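Local structure of type I modular polyketide synthase (Streptomyces albus subsp. albus, 6IYT) at residues P378-L383 with S405-D410. The protein probably selects ethylmalonyl-coenzyme A and transfers its acyl group to the carrier protein as the acyltransferase domain of a salinomycin polyketide synthase module. Sequence-based numbering, arbitrary orientation.
Sequences PVVRAL and SETSDD
The methyl of T407 points across to helix 376-385 and packs between V380 and R381, the inner part of this helix-helix contact. T407 CG2 lies 3.8 Å from V380 CG1 and 3.7 Å from R381 CG, so one methyl touches both a buried valine and the CG methylene of the arginine chain. With OG1 beside the backbone N and anti to the carbonyl carbon (chi1 -58°), CG2 falls anti to the backbone N and faces the partner helix, while OG1 bonds back to the carbonyl of G403 in its own helix; the methyl, rather than the hydroxyl, thus meets V380 and R381. P284, from a loop, also packs on T407.

Toward solvent the contact thins to one ionic pair. R381 runs extended from CG to NE, past T407 CG2, which sits over the rim of one guanidinium face, and reaches the exposed D410 beyond it. R381 NH1 donates to D410 OD2 at 2.6 Å, nearly within the guanidinium plane and on the anti side of the carboxylate oxygen. A second, weak bond joins R381 NH2 to D410 OD2 at 3.1 Å. With the guanidinium and carboxylate planes almost perpendicular (84°), a single oxygen takes both donors instead of the two oxygens pairing side by side with the two nitrogens.

The contact joins the helices that precede and follow strand 388-393 of the parallel sheet; the axes of segments 378-383 and 405-410 approach to 9.7 Å and cross at -59°. R381 NH1 also forms a salt bridge to E377, so the arginine's positive charge is probably largely balanced by two carboxylates, D410 across the contact and E377 in its own helix, at the rim of an otherwise apolar contact.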
# COMPACT_ATOMS: atom_id res chain seq x y z
N PRO A 378 -4.07 -2.14 17.39
CA PRO A 378 -5.42 -2.01 17.97
C PRO A 378 -6.46 -1.50 16.95
O PRO A 378 -7.64 -1.85 17.02
CB PRO A 378 -5.23 -1.00 19.10
CG PRO A 378 -3.77 -0.84 19.30
CD PRO A 378 -3.05 -1.35 18.11
N VAL A 379 -6.03 -0.70 16.00
CA VAL A 379 -6.93 -0.22 14.99
C VAL A 379 -7.29 -1.35 13.99
O VAL A 379 -8.44 -1.48 13.61
CB VAL A 379 -6.33 1.00 14.26
CG1 VAL A 379 -7.16 1.35 13.04
CG2 VAL A 379 -6.25 2.18 15.23
N VAL A 380 -6.34 -2.22 13.68
CA VAL A 380 -6.65 -3.39 12.87
C VAL A 380 -7.73 -4.25 13.58
O VAL A 380 -8.67 -4.71 12.95
CB VAL A 380 -5.42 -4.24 12.61
CG1 VAL A 380 -5.79 -5.53 11.88
CG2 VAL A 380 -4.42 -3.46 11.79
N ARG A 381 -7.55 -4.49 14.87
CA ARG A 381 -8.55 -5.21 15.65
C ARG A 381 -9.93 -4.53 15.55
O ARG A 381 -10.94 -5.19 15.33
CB ARG A 381 -8.12 -5.29 17.11
CG ARG A 381 -6.89 -6.10 17.35
CD ARG A 381 -6.54 -6.17 18.83
NE ARG A 381 -5.24 -6.76 19.00
CZ ARG A 381 -5.02 -8.07 19.08
NH1 ARG A 381 -3.78 -8.54 19.10
NH2 ARG A 381 -6.05 -8.91 19.18
N ALA A 382 -9.96 -3.22 15.68
CA ALA A 382 -11.18 -2.51 15.68
C ALA A 382 -11.84 -2.57 14.29
O ALA A 382 -13.07 -2.73 14.17
CB ALA A 382 -10.94 -1.09 16.10
N LEU A 383 -11.01 -2.48 13.23
CA LEU A 383 -11.50 -2.62 11.86
C LEU A 383 -12.15 -4.00 11.65
O LEU A 383 -13.23 -4.10 11.11
CB LEU A 383 -10.37 -2.38 10.85
CG LEU A 383 -9.97 -0.92 10.72
CD1 LEU A 383 -8.59 -0.80 10.10
CD2 LEU A 383 -10.98 -0.17 9.87
N SER A 405 -2.24 -9.64 8.90
CA SER A 405 -2.53 -11.10 8.97
C SER A 405 -2.26 -11.66 10.36
O SER A 405 -3.09 -12.39 10.92
CB SER A 405 -1.70 -11.86 7.94
OG SER A 405 -1.93 -11.33 6.66
N GLU A 406 -1.11 -11.30 10.92
CA GLU A 406 -0.72 -11.76 12.30
C GLU A 406 -1.77 -11.34 13.35
O GLU A 406 -2.15 -12.12 14.26
CB GLU A 406 0.63 -11.16 12.66
CG GLU A 406 1.79 -12.14 12.67
CD GLU A 406 2.95 -11.64 13.54
OE1 GLU A 406 2.79 -10.61 14.25
OE2 GLU A 406 4.03 -12.27 13.49
N THR A 407 -2.23 -10.10 13.26
CA THR A 407 -3.29 -9.61 14.14
C THR A 407 -4.60 -10.36 13.91
O THR A 407 -5.27 -10.76 14.86
CB THR A 407 -3.52 -8.10 13.93
OG1 THR A 407 -2.30 -7.38 14.18
CG2 THR A 407 -4.62 -7.59 14.83
N SER A 408 -4.99 -10.54 12.64
CA SER A 408 -6.23 -11.27 12.34
C SER A 408 -6.17 -12.72 12.91
O SER A 408 -7.15 -13.21 13.44
CB SER A 408 -6.50 -11.31 10.85
OG SER A 408 -5.70 -12.27 10.20
N ASP A 409 -5.00 -13.33 12.86
CA ASP A 409 -4.81 -14.68 13.44
C ASP A 409 -5.01 -14.68 14.96
O ASP A 409 -5.65 -15.57 15.51
CB ASP A 409 -3.42 -15.22 13.10
CG ASP A 409 -3.28 -15.58 11.65
OD1 ASP A 409 -4.31 -15.64 10.93
OD2 ASP A 409 -2.12 -15.74 11.20
N ASP A 410 -4.56 -13.62 15.60
CA ASP A 410 -4.71 -13.47 17.04
C ASP A 410 -6.18 -13.24 17.43
O ASP A 410 -6.66 -13.80 18.40
CB ASP A 410 -3.84 -12.30 17.51
CG ASP A 410 -3.71 -12.22 19.02
OD1 ASP A 410 -3.20 -13.18 19.63
OD2 ASP A 410 -3.92 -11.11 19.57